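PDB 6TK9: purine nucleoside phosphorylase from Thermus thermophilus, which catalyses the reversible phosphorolysis of purine nucleosides such as inosine and guanosine, releasing the free base and ribose 1-phosphate. Local coordinates for residues Leu27-Gly32 with Pro58-Arg63; Pro33-Val38 with Val76-Val81; Glu1-Ile6 with Pro143-Leu148; Phe94-Gly99 with Ile217-Leu222. All blocks are in the same frame, centred on the assembly; numbering follows the deposited sequence.

From the N terminus, residues 1-6 wait until 143-148 to close contact 3, the longest loop of the four (136 residues between its segments). Contacts 1 and 2 close inside this span and cross one another, since 27-32 and 33-38 meet 58-63 and 76-81 in the same order; they join the loop after strand 23-27 to the loop before strand 63-66 and to the end of strand 72-78, around the phosphate. Residues 94-99 open contact 4 before contact 3 has closed, so these two also cross, and 217-222 completes the helix pair. Contacts 3 and 4 tie the N-terminal helix, a surface loop and two buried helices; a weak hydrogen bond from Tyr-77 OH to Pro-95 O links contacts 2 and 4.

Contact 1 of 4, residues Leu27-Gly32 with Pro58-Arg63; sequences LGSGLG and PGHAGR. With PO4 (phosphate ion), chain G.
The His-60 imidazole meets Ser-29 with its edge: Ser-29 OG and phosphate O1 both lie near the ring plane, Pro-58 O also sits at the edge, and the ring of His-82 packs edge-to-face with it. This is the glycine-rich phosphate-binding loop of the phosphorylase superfamily, and the bound ion, though probably from the crystallisation liquor, occupies a place consistent with that of substrate phosphate. His-60 NE2 donates to Ser-29 OG at 2.9 Å, nearly in the ring plane, while ND1 is bonded to the backbone N of Arg-80, so both ring nitrogens fix its rotation. Residues 28-31 form a type II turn, closed by Leu-31 N to Gly-28 O and with Gly-30 at positive phi. The turn aims Ser-29 N at phosphate O3, 2.8 Å away in an almost straight bond of 169°. A side chain on Gly-28 would collide with that same oxygen. Ser-211, His-82, Ala-112 and Arg-80 complete the anion's shell. With chi1 at -53°, Ser-29 OG lies beside its own backbone N, where it accepts from His-60 NE2 and donates to phosphate O2, 2.6 Å away.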
loop_
_atom_site.group_PDB
_atom_site.type_symbol
_atom_site.label_atom_id
_atom_site.label_comp_id
_atom_site.label_asym_id
_atom_site.label_seq_id
_atom_site.Cartn_x
_atom_site.Cartn_y
_atom_site.Cartn_z
ATOM N N LEU A 27 23.159 26.573 -0.334
ATOM C CA LEU A 27 23.863 25.695 0.623
ATOM C C LEU A 27 22.974 25.578 1.864
ATOM O O LEU A 27 22.592 26.604 2.393
ATOM C CB LEU A 27 25.261 26.266 0.937
ATOM C CG LEU A 27 26.203 26.424 -0.268
ATOM C CD1 LEU A 27 27.491 27.144 0.108
ATOM C CD2 LEU A 27 26.521 25.096 -0.917
ATOM N N GLY A 28 22.660 24.357 2.292
ATOM C CA GLY A 28 21.748 24.102 3.423
ATOM C C GLY A 28 22.502 23.858 4.710
ATOM O O GLY A 28 23.667 24.288 4.823
ATOM N N SER A 29 21.861 23.156 5.637
ATOM C CA SER A 29 22.317 23.019 7.039
ATOM C C SER A 29 23.695 22.342 7.072
ATOM O O SER A 29 23.800 21.169 6.667
ATOM C CB SER A 29 21.272 22.321 7.879
ATOM O OG SER A 29 20.025 22.991 7.733
ATOM N N GLY A 30 24.709 23.095 7.519
ATOM C CA GLY A 30 26.103 22.644 7.689
ATOM C C GLY A 30 26.867 22.580 6.378
ATOM O O GLY A 30 28.023 22.125 6.424
ATOM N N LEU A 31 26.274 23.054 5.275
ATOM C CA LEU A 31 26.866 23.043 3.913
ATOM C C LEU A 31 27.390 24.426 3.514
ATOM O O LEU A 31 27.973 24.525 2.413
ATOM C CB LEU A 31 25.804 22.566 2.920
ATOM C CG LEU A 31 25.164 21.220 3.257
ATOM C CD1 LEU A 31 24.292 20.732 2.107
ATOM C CD2 LEU A 31 26.225 20.191 3.627
ATOM N N GLY A 32 27.220 25.434 4.375
ATOM C CA GLY A 32 27.716 26.815 4.187
ATOM C C GLY A 32 29.181 26.913 3.754
ATOM O O GLY A 32 29.483 27.645 2.814
ATOM N N PRO A 58 19.910 27.132 12.714
ATOM C CA PRO A 58 21.320 26.808 12.912
ATOM C C PRO A 58 22.007 26.371 11.600
ATOM O O PRO A 58 21.415 25.603 10.824
ATOM C CB PRO A 58 21.306 25.691 13.972
ATOM C CG PRO A 58 19.932 25.759 14.614
ATOM C CD PRO A 58 19.017 26.299 13.533
ATOM N N GLY A 59 23.219 26.898 11.363
ATOM C CA GLY A 59 24.107 26.534 10.239
ATOM C C GLY A 59 23.751 27.249 8.944
ATOM O O GLY A 59 24.051 26.711 7.859
ATOM N N HIS A 60 23.131 28.420 9.051
ATOM C CA HIS A 60 22.732 29.294 7.920
ATOM C C HIS A 60 23.222 30.704 8.238
ATOM O O HIS A 60 22.547 31.398 9.029
ATOM C CB HIS A 60 21.206 29.261 7.708
ATOM C CG HIS A 60 20.675 27.913 7.358
ATOM N ND1 HIS A 60 20.271 27.592 6.074
ATOM C CD2 HIS A 60 20.516 26.800 8.109
ATOM C CE1 HIS A 60 19.879 26.339 6.048
ATOM N NE2 HIS A 60 20.018 25.825 7.295
ATOM N N ALA A 61 24.358 31.104 7.667
ATOM C CA ALA A 61 24.962 32.441 7.882
ATOM C C ALA A 61 24.020 33.549 7.372
ATOM O O ALA A 61 24.047 34.659 7.946
ATOM C CB ALA A 61 26.316 32.492 7.220
ATOM N N GLY A 62 23.213 33.263 6.342
ATOM C CA GLY A 62 22.306 34.230 5.697
ATOM C C GLY A 62 23.092 35.308 4.965
ATOM O O GLY A 62 22.955 36.486 5.321
ATOM N N ARG A 63 23.899 34.908 3.980
ATOM C CA ARG A 63 24.784 35.808 3.211
ATOM C C ARG A 63 24.671 35.466 1.733
ATOM O O ARG A 63 24.893 34.314 1.387
ATOM C CB ARG A 63 26.231 35.646 3.682
ATOM C CG ARG A 63 26.429 35.894 5.169
ATOM C CD ARG A 63 27.796 36.468 5.462
ATOM N NE ARG A 63 27.758 37.472 6.518
ATOM C CZ ARG A 63 28.775 38.264 6.854
ATOM N NH1 ARG A 63 29.940 38.182 6.222
ATOM N NH2 ARG A 63 28.619 39.140 7.833
HETATM P P PO4 G . 18.223 22.296 5.048
HETATM O O1 PO4 G . 17.978 23.809 4.930
HETATM O O2 PO4 G . 18.053 21.853 6.499
HETATM O O3 PO4 G . 19.625 21.938 4.597
HETATM O O4 PO4 G . 17.232 21.581 4.135
#

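Contact 2 of 4, residues Pro33-Val38 with Val76-Val81; sequences PLADEV and VYKGRV. With PO4 (phosphate ion), chain G.
Residues 33-36 make a short helical turn that sets Ala-35 against the end of strand 72-78, its CA 6.1 Å from the CA of Lys-78. The methyl of Ala-35 is the small group about which the contact is built: its CB touches Val-76 CG1 and Lys-78 CD, both at 3.9 Å. Lys-78 can lie along it because its chain is fully extended, with CG trans to the backbone N (chi1 -180°), so that CB, CG and CD all pass the methyl before the amine reaches Asp-36. There NZ meets OD1 at 3.2 Å in a salt bridge, coming from above the carboxylate plane rather than within it. A methionine in place of Lys-78 has no amine, and the Asp-36 carboxylate would probably be left without this countercharge. Farther along, the Val-38 and Val-76 side chains lie alongside, pointing opposite ways, CG2 to CG2 at 3.9 Å. Beyond the strand, Arg-80 turns to the bound phosphate, in what is probably the substrate phosphate site, where NH1 donates to phosphate O1 at 3.1 Å and NE is paired with Glu-215. Strand 72-78 lies between strands 23-27 and 63-66; Ala-35 and Val-76 also pack on Leu-27, Val-38 on Val-65, and Leu-34 reaches Val-264 of helix 257-270.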
loop_
_atom_site.group_PDB
_atom_site.type_symbol
_atom_site.label_atom_id
_atom_site.label_comp_id
_atom_site.label_asym_id
_atom_site.label_seq_id
_atom_site.Cartn_x
_atom_site.Cartn_y
_atom_site.Cartn_z
ATOM N N PRO A 33 30.140 26.232 4.435
ATOM C CA PRO A 33 31.576 26.356 4.124
ATOM C C PRO A 33 32.037 26.390 2.655
ATOM O O PRO A 33 32.886 27.182 2.319
ATOM C CB PRO A 33 32.150 25.122 4.830
ATOM C CG PRO A 33 31.311 25.038 6.083
ATOM C CD PRO A 33 29.906 25.361 5.605
ATOM N N LEU A 34 31.456 25.606 1.764
ATOM C CA LEU A 34 31.782 25.774 0.320
ATOM C C LEU A 34 31.773 27.283 -0.047
ATOM O O LEU A 34 32.525 27.679 -0.939
ATOM C CB LEU A 34 30.800 24.942 -0.518
ATOM C CG LEU A 34 30.968 24.974 -2.041
ATOM C CD1 LEU A 34 32.404 24.690 -2.477
ATOM C CD2 LEU A 34 30.031 23.977 -2.699
ATOM N N ALA A 35 30.983 28.134 0.615
ATOM C CA ALA A 35 30.861 29.564 0.240
ATOM C C ALA A 35 32.181 30.300 0.509
ATOM O O ALA A 35 32.461 31.298 -0.164
ATOM C CB ALA A 35 29.732 30.205 0.998
ATOM N N ASP A 36 32.950 29.833 1.483
ATOM C CA ASP A 36 34.260 30.426 1.843
ATOM C C ASP A 36 35.284 30.167 0.728
ATOM O O ASP A 36 36.260 30.906 0.633
ATOM C CB ASP A 36 34.718 29.886 3.200
ATOM C CG ASP A 36 33.902 30.430 4.362
ATOM O OD1 ASP A 36 33.088 31.357 4.143
ATOM O OD2 ASP A 36 34.112 29.949 5.481
ATOM N N GLU A 37 35.076 29.159 -0.112
ATOM C CA GLU A 37 36.052 28.817 -1.169
ATOM C C GLU A 37 35.781 29.702 -2.394
ATOM O O GLU A 37 36.573 29.649 -3.352
ATOM C CB GLU A 37 36.012 27.311 -1.427
ATOM C CG GLU A 37 36.135 26.490 -0.148
ATOM C CD GLU A 37 36.282 24.985 -0.297
ATOM O OE1 GLU A 37 36.340 24.521 -1.455
ATOM O OE2 GLU A 37 36.338 24.280 0.752
ATOM N N VAL A 38 34.747 30.537 -2.363
ATOM C CA VAL A 38 34.406 31.399 -3.536
ATOM C C VAL A 38 35.340 32.619 -3.561
ATOM O O VAL A 38 35.541 33.220 -2.505
ATOM C CB VAL A 38 32.924 31.824 -3.550
ATOM C CG1 VAL A 38 32.615 32.751 -4.716
ATOM C CG2 VAL A 38 31.999 30.621 -3.578
ATOM N N VAL A 76 25.998 32.242 -4.804
ATOM C CA VAL A 76 25.946 31.287 -3.655
ATOM C C VAL A 76 25.107 31.930 -2.537
ATOM O O VAL A 76 25.378 33.070 -2.166
ATOM C CB VAL A 76 27.364 30.883 -3.209
ATOM C CG1 VAL A 76 27.352 29.926 -2.024
ATOM C CG2 VAL A 76 28.146 30.284 -4.370
ATOM N N TYR A 77 24.054 31.244 -2.099
ATOM C CA TYR A 77 23.243 31.529 -0.892
ATOM C C TYR A 77 23.895 30.784 0.251
ATOM O O TYR A 77 23.811 29.572 0.249
ATOM C CB TYR A 77 21.803 31.059 -1.100
ATOM C CG TYR A 77 21.102 31.810 -2.198
ATOM C CD1 TYR A 77 21.211 31.409 -3.514
ATOM C CD2 TYR A 77 20.429 32.985 -1.937
ATOM C CE1 TYR A 77 20.605 32.118 -4.537
ATOM C CE2 TYR A 77 19.822 33.708 -2.949
ATOM C CZ TYR A 77 19.898 33.265 -4.251
ATOM O OH TYR A 77 19.278 33.961 -5.242
ATOM N N LYS A 78 24.647 31.467 1.099
ATOM C CA LYS A 78 25.256 30.824 2.290
ATOM C C LYS A 78 24.129 30.685 3.323
ATOM O O LYS A 78 23.886 31.659 4.062
ATOM C CB LYS A 78 26.490 31.593 2.792
ATOM C CG LYS A 78 27.156 30.963 4.015
ATOM C CD LYS A 78 28.529 31.490 4.439
ATOM C CE LYS A 78 29.085 30.651 5.579
ATOM N NZ LYS A 78 30.471 31.021 5.957
ATOM N N GLY A 79 23.430 29.545 3.307
ATOM C CA GLY A 79 22.212 29.287 4.111
ATOM C C GLY A 79 20.943 29.762 3.411
ATOM O O GLY A 79 21.060 30.422 2.357
ATOM N N ARG A 80 19.775 29.450 3.986
ATOM C CA ARG A 80 18.418 29.706 3.417
ATOM C C ARG A 80 17.425 29.890 4.566
ATOM O O ARG A 80 17.869 29.893 5.742
ATOM C CB ARG A 80 17.927 28.584 2.491
ATOM C CG ARG A 80 18.000 27.181 3.086
ATOM C CD ARG A 80 16.874 26.263 2.647
ATOM N NE ARG A 80 17.043 25.762 1.294
ATOM C CZ ARG A 80 17.791 24.714 0.962
ATOM N NH1 ARG A 80 18.464 24.055 1.891
ATOM N NH2 ARG A 80 17.885 24.344 -0.308
ATOM N N VAL A 81 16.147 30.075 4.225
ATOM C CA VAL A 81 15.031 30.201 5.201
ATOM C C VAL A 81 14.068 29.031 4.997
ATOM O O VAL A 81 14.039 28.416 3.902
ATOM C CB VAL A 81 14.334 31.566 5.089
ATOM C CG1 VAL A 81 15.322 32.689 5.361
ATOM C CG2 VAL A 81 13.646 31.763 3.749
HETATM P P PO4 G . 18.223 22.296 5.048
HETATM O O1 PO4 G . 17.978 23.809 4.930
HETATM O O2 PO4 G . 18.053 21.853 6.499
HETATM O O3 PO4 G . 19.625 21.938 4.597
HETATM O O4 PO4 G . 17.232 21.581 4.135
#

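Contact 3 of 4, residues Glu1-Ile6 with Pro143-Leu148; sequences ELYDKI and PNDERL
Tyr-3 and Arg-147 form the stacked part of the contact: the guanidinium lies over one face of the phenol ring, displaced toward the CD2 and CE2 rim, with the planes 23° apart. Arg-147 CZ stands 3.8 Å from the centroid of the Tyr-3 ring, a cation-pi arrangement. The arginine reaches this place through a bend at chi3 (-64°), which folds the guanidinium back beside its own loop.

The polar part lies within that loop and positions the arginine. Asp-145 takes Arg-147 side-on, OD1 receiving NE at 2.9 Å while OD2 uses its syn lone pair for NH2 at 2.7 Å. OD1 also accepts Arg-147 N at 3.0 Å, an Asx turn, so this oxygen is gripped by two donors and the guanidinium is held flat. Were Asp-145 an alanine, the two-nitrogen grip and the Asx turn would be gone, and the guanidinium would probably be free to swivel off the Tyr-3 ring.

The apolar part gathers on Leu-148. Its CD1 meets the Tyr-3 ring at the edge, 3.6 Å from CD1 of that ring, and its CD2 touches Leu-2 CD1 at 3.8 Å and, tip to tip, Ile-6 CD1 at 4.0 Å. Ile-6 and Leu-148 both pack further on Phe-101 of helix 94-102.

The start of the N-terminal helix, with Tyr-3 at the N-cap position, is thus joined to the loop after strand 124-133 without any hydrogen bond between them: aliphatic contacts lie inward, and an arginine whose charge is probably partly offset by Asp-145 covers the aromatic ring on the more exposed side.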
loop_
_atom_site.group_PDB
_atom_site.type_symbol
_atom_site.label_atom_id
_atom_site.label_comp_id
_atom_site.label_asym_id
_atom_site.label_seq_id
_atom_site.Cartn_x
_atom_site.Cartn_y
_atom_site.Cartn_z
ATOM N N GLU A 1 3.052 44.354 -5.011
ATOM C CA GLU A 1 4.339 44.891 -5.453
ATOM C C GLU A 1 5.278 43.719 -5.874
ATOM O O GLU A 1 6.470 43.991 -6.133
ATOM C CB GLU A 1 4.870 45.823 -4.337
ATOM C CG GLU A 1 6.042 46.734 -4.746
ATOM C CD GLU A 1 6.922 47.284 -3.621
ATOM O OE1 GLU A 1 6.383 47.459 -2.533
ATOM O OE2 GLU A 1 8.146 47.549 -3.828
ATOM N N LEU A 2 4.809 42.463 -5.996
ATOM C CA LEU A 2 5.692 41.279 -6.257
ATOM C C LEU A 2 6.098 41.294 -7.729
ATOM O O LEU A 2 5.210 41.290 -8.609
ATOM C CB LEU A 2 4.966 39.977 -5.902
ATOM C CG LEU A 2 5.752 38.649 -5.921
ATOM C CD1 LEU A 2 5.869 38.066 -7.323
ATOM C CD2 LEU A 2 7.121 38.728 -5.249
ATOM N N TYR A 3 7.398 41.277 -7.978
ATOM C CA TYR A 3 8.039 41.651 -9.264
ATOM C C TYR A 3 8.708 43.005 -9.056
ATOM O O TYR A 3 9.907 43.071 -9.297
ATOM C CB TYR A 3 7.110 41.773 -10.475
ATOM C CG TYR A 3 7.880 42.108 -11.731
ATOM C CD1 TYR A 3 8.615 41.134 -12.389
ATOM C CD2 TYR A 3 7.954 43.404 -12.219
ATOM C CE1 TYR A 3 9.372 41.422 -13.513
ATOM C CE2 TYR A 3 8.709 43.714 -13.341
ATOM C CZ TYR A 3 9.418 42.718 -13.992
ATOM O OH TYR A 3 10.144 42.993 -15.109
ATOM N N ASP A 4 7.945 44.016 -8.625
ATOM C CA ASP A 4 8.477 45.356 -8.257
ATOM C C ASP A 4 9.366 45.174 -7.016
ATOM O O ASP A 4 10.431 45.813 -6.949
ATOM C CB ASP A 4 7.353 46.393 -8.131
ATOM C CG ASP A 4 6.606 46.654 -9.439
ATOM O OD1 ASP A 4 7.238 46.597 -10.502
ATOM O OD2 ASP A 4 5.393 46.883 -9.389
ATOM N N LYS A 5 8.976 44.280 -6.113
ATOM C CA LYS A 5 9.766 43.850 -4.931
ATOM C C LYS A 5 11.058 43.173 -5.403
ATOM O O LYS A 5 12.101 43.414 -4.773
ATOM C CB LYS A 5 8.988 42.840 -4.083
ATOM C CG LYS A 5 8.116 43.399 -2.970
ATOM C CD LYS A 5 7.703 42.319 -1.965
ATOM C CE LYS A 5 6.603 42.743 -1.014
ATOM N NZ LYS A 5 5.922 41.570 -0.409
ATOM N N ILE A 6 10.966 42.312 -6.422
ATOM C CA ILE A 6 12.118 41.561 -7.000
ATOM C C ILE A 6 13.110 42.578 -7.576
ATOM O O ILE A 6 14.287 42.518 -7.206
ATOM C CB ILE A 6 11.648 40.524 -8.045
ATOM C CG1 ILE A 6 10.933 39.347 -7.389
ATOM C CG2 ILE A 6 12.793 40.033 -8.914
ATOM C CD1 ILE A 6 10.305 38.404 -8.394
ATOM N N PRO A 143 -2.001 35.594 -6.608
ATOM C CA PRO A 143 -2.120 36.030 -8.000
ATOM C C PRO A 143 -0.832 35.654 -8.745
ATOM O O PRO A 143 0.193 35.587 -8.117
ATOM C CB PRO A 143 -2.347 37.547 -7.886
ATOM C CG PRO A 143 -1.641 37.934 -6.587
ATOM C CD PRO A 143 -1.808 36.727 -5.679
ATOM N N ASN A 144 -0.944 35.347 -10.038
ATOM C CA ASN A 144 0.189 34.953 -10.918
ATOM C C ASN A 144 0.550 36.153 -11.785
ATOM O O ASN A 144 -0.372 36.719 -12.377
ATOM C CB ASN A 144 -0.150 33.796 -11.861
ATOM C CG ASN A 144 1.087 33.175 -12.473
ATOM O OD1 ASN A 144 1.922 32.659 -11.742
ATOM N ND2 ASN A 144 1.213 33.208 -13.795
ATOM N N ASP A 145 1.829 36.531 -11.823
ATOM C CA ASP A 145 2.352 37.529 -12.786
ATOM C C ASP A 145 2.925 36.767 -13.982
ATOM O O ASP A 145 3.920 36.040 -13.775
ATOM C CB ASP A 145 3.380 38.433 -12.115
ATOM C CG ASP A 145 3.699 39.681 -12.922
ATOM O OD1 ASP A 145 3.837 39.551 -14.167
ATOM O OD2 ASP A 145 3.826 40.766 -12.297
ATOM N N GLU A 146 2.320 36.910 -15.173
ATOM C CA GLU A 146 2.749 36.191 -16.407
ATOM C C GLU A 146 4.224 36.494 -16.711
ATOM O O GLU A 146 4.831 35.734 -17.481
ATOM C CB GLU A 146 1.912 36.598 -17.616
ATOM C CG GLU A 146 0.456 36.225 -17.502
ATOM C CD GLU A 146 0.119 34.865 -18.091
ATOM O OE1 GLU A 146 0.850 33.888 -17.783
ATOM O OE2 GLU A 146 -0.869 34.791 -18.863
ATOM N N ARG A 147 4.761 37.598 -16.179
ATOM C CA ARG A 147 6.167 38.021 -16.416
ATOM C C ARG A 147 7.123 37.048 -15.737
ATOM O O ARG A 147 8.242 36.908 -16.252
ATOM C CB ARG A 147 6.447 39.433 -15.898
ATOM C CG ARG A 147 5.733 40.516 -16.690
ATOM C CD ARG A 147 5.867 41.897 -16.097
ATOM N NE ARG A 147 5.264 42.032 -14.787
ATOM C CZ ARG A 147 5.174 43.181 -14.130
ATOM N NH1 ARG A 147 5.646 44.290 -14.673
ATOM N NH2 ARG A 147 4.606 43.224 -12.941
ATOM N N LEU A 148 6.723 36.436 -14.617
ATOM C CA LEU A 148 7.559 35.409 -13.934
ATOM C C LEU A 148 7.399 34.051 -14.632
ATOM O O LEU A 148 8.430 33.447 -14.957
ATOM C CB LEU A 148 7.193 35.313 -12.456
ATOM C CG LEU A 148 7.901 36.329 -11.575
ATOM C CD1 LEU A 148 7.494 37.726 -11.990
ATOM C CD2 LEU A 148 7.603 36.077 -10.102
#

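Contact 4 of 4, residues Phe94-Gly99 with Ile217-Leu222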
loop_
_atom_site.group_PDB
_atom_site.type_symbol
_atom_site.label_atom_id
_atom_site.label_comp_id
_atom_site.label_asym_id
_atom_site.label_seq_id
_atom_site.Cartn_x
_atom_site.Cartn_y
_atom_site.Cartn_z
ATOM N N PHE A 94 11.666 33.957 -2.209
ATOM C CA PHE A 94 12.051 35.307 -2.689
ATOM C C PHE A 94 13.502 35.229 -3.176
ATOM O O PHE A 94 13.740 35.485 -4.361
ATOM C CB PHE A 94 11.747 36.410 -1.671
ATOM C CG PHE A 94 11.920 37.782 -2.274
ATOM C CD1 PHE A 94 11.022 38.260 -3.222
ATOM C CD2 PHE A 94 13.031 38.561 -1.972
ATOM C CE1 PHE A 94 11.216 39.494 -3.832
ATOM C CE2 PHE A 94 13.219 39.797 -2.579
ATOM C CZ PHE A 94 12.312 40.260 -3.505
ATOM N N PRO A 95 14.488 34.780 -2.349
ATOM C CA PRO A 95 15.887 34.713 -2.776
ATOM C C PRO A 95 16.077 34.070 -4.164
ATOM O O PRO A 95 16.525 34.788 -5.049
ATOM C CB PRO A 95 16.590 33.934 -1.648
ATOM C CG PRO A 95 15.750 34.205 -0.424
ATOM C CD PRO A 95 14.330 34.330 -0.954
ATOM N N VAL A 96 15.735 32.792 -4.360
ATOM C CA VAL A 96 15.966 32.109 -5.673
ATOM C C VAL A 96 15.248 32.862 -6.807
ATOM O O VAL A 96 15.735 32.793 -7.942
ATOM C CB VAL A 96 15.584 30.617 -5.669
ATOM C CG1 VAL A 96 16.441 29.838 -4.686
ATOM C CG2 VAL A 96 14.103 30.388 -5.406
ATOM N N ARG A 97 14.149 33.564 -6.542
ATOM C CA ARG A 97 13.461 34.369 -7.590
ATOM C C ARG A 97 14.384 35.533 -8.003
ATOM O O ARG A 97 14.627 35.672 -9.218
ATOM C CB ARG A 97 12.073 34.839 -7.122
ATOM C CG ARG A 97 11.006 33.744 -7.114
ATOM C CD ARG A 97 9.715 34.127 -6.399
ATOM N NE ARG A 97 8.535 33.481 -6.963
ATOM C CZ ARG A 97 7.291 33.542 -6.470
ATOM N NH1 ARG A 97 7.024 34.232 -5.375
ATOM N NH2 ARG A 97 6.310 32.909 -7.099
ATOM N N VAL A 98 14.894 36.316 -7.038
ATOM C CA VAL A 98 15.923 37.384 -7.255
ATOM C C VAL A 98 17.149 36.765 -7.936
ATOM O O VAL A 98 17.656 37.342 -8.920
ATOM C CB VAL A 98 16.311 38.082 -5.935
ATOM C CG1 VAL A 98 17.554 38.943 -6.082
ATOM C CG2 VAL A 98 15.161 38.911 -5.401
ATOM N N GLY A 99 17.585 35.606 -7.450
ATOM C CA GLY A 99 18.697 34.863 -8.063
ATOM C C GLY A 99 18.480 34.687 -9.551
ATOM O O GLY A 99 19.437 34.833 -10.327
ATOM N N ILE A 217 9.577 24.419 -7.027
ATOM C CA ILE A 217 8.298 24.852 -7.673
ATOM C C ILE A 217 8.450 26.292 -8.191
ATOM O O ILE A 217 8.088 26.553 -9.358
ATOM C CB ILE A 217 7.102 24.716 -6.702
ATOM C CG1 ILE A 217 6.850 23.253 -6.332
ATOM C CG2 ILE A 217 5.860 25.362 -7.291
ATOM C CD1 ILE A 217 5.898 23.056 -5.178
ATOM N N ALA A 218 8.954 27.195 -7.350
ATOM C CA ALA A 218 9.204 28.622 -7.685
ATOM C C ALA A 218 10.096 28.722 -8.932
ATOM O O ALA A 218 9.783 29.554 -9.818
ATOM C CB ALA A 218 9.807 29.340 -6.496
ATOM N N LEU A 219 11.142 27.894 -9.007
ATOM C CA LEU A 219 12.179 27.949 -10.066
ATOM C C LEU A 219 11.667 27.324 -11.372
ATOM O O LEU A 219 12.076 27.831 -12.450
ATOM C CB LEU A 219 13.456 27.273 -9.567
ATOM C CG LEU A 219 14.302 28.148 -8.646
ATOM C CD1 LEU A 219 15.349 27.330 -7.924
ATOM C CD2 LEU A 219 14.963 29.266 -9.428
ATOM N N ARG A 220 10.797 26.310 -11.326
ATOM C CA ARG A 220 10.255 25.701 -12.580
ATOM C C ARG A 220 9.171 26.627 -13.140
ATOM O O ARG A 220 9.027 26.713 -14.380
ATOM C CB ARG A 220 9.748 24.276 -12.348
ATOM C CG ARG A 220 10.844 23.289 -11.983
ATOM C CD ARG A 220 11.820 22.976 -13.100
ATOM N NE ARG A 220 11.167 22.618 -14.343
ATOM C CZ ARG A 220 11.339 23.244 -15.492
ATOM N NH1 ARG A 220 12.202 24.241 -15.601
ATOM N NH2 ARG A 220 10.638 22.874 -16.542
ATOM N N HIS A 221 8.456 27.330 -12.262
ATOM C CA HIS A 221 7.544 28.442 -12.646
ATOM C C HIS A 221 8.301 29.411 -13.569
ATOM O O HIS A 221 7.760 29.759 -14.634
ATOM C CB HIS A 221 6.992 29.091 -11.373
ATOM C CG HIS A 221 6.101 30.262 -11.595
ATOM N ND1 HIS A 221 6.442 31.538 -11.171
ATOM C CD2 HIS A 221 4.876 30.356 -12.151
ATOM C CE1 HIS A 221 5.468 32.376 -11.484
ATOM N NE2 HIS A 221 4.499 31.677 -12.090
ATOM N N LEU A 222 9.548 29.739 -13.209
ATOM C CA LEU A 222 10.415 30.756 -13.867
ATOM C C LEU A 222 11.073 30.208 -15.132
ATOM O O LEU A 222 11.501 31.044 -15.950
ATOM C CB LEU A 222 11.470 31.220 -12.860
ATOM C CG LEU A 222 10.897 32.092 -11.750
ATOM C CD1 LEU A 222 11.886 32.240 -10.624
ATOM C CD2 LEU A 222 10.485 33.449 -12.293
#
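With chi1 at -63°, Val-96 places CG2 between its backbone N and carbonyl carbon, facing Leu-219, whose own first torsion (-79°) swings CG to meet it at 3.9 Å. The two residues belong to a pair of buried helices packed against the central sheet of the alpha/beta phosphorylase fold. Segments 94-99 and 217-222 run in nearly the same direction, 28° apart, with their axes approaching to 9.6 Å. The side chains of Val-96 and Leu-219 cross at about a right angle, and both also rest on Phe-107 of strand 106-115, so this pair joins the two helices to the sheet.

On the other side of this pair Arg-97 takes part chiefly through its carbon chain. CG lies against Leu-222 CD1 at 3.9 Å, while farther out NE passes the methyl of Ala-218, 4.4 Å from its CB. The guanidinium ends with NH2 4.3 Å from His-221 ND1, too far for a bond; the histidine comes near the guanidinium plane, at its edge. The imidazole has its polar partner in Asn-144, whose OD1 is bonded to NE2 and links this helix to the loop of contact 3. Leu-222 continues the apolar seam onto Phe-100 and Phe-101. Leu-219 CD2 also touches the backbone, 3.9 Å from Val-96 O.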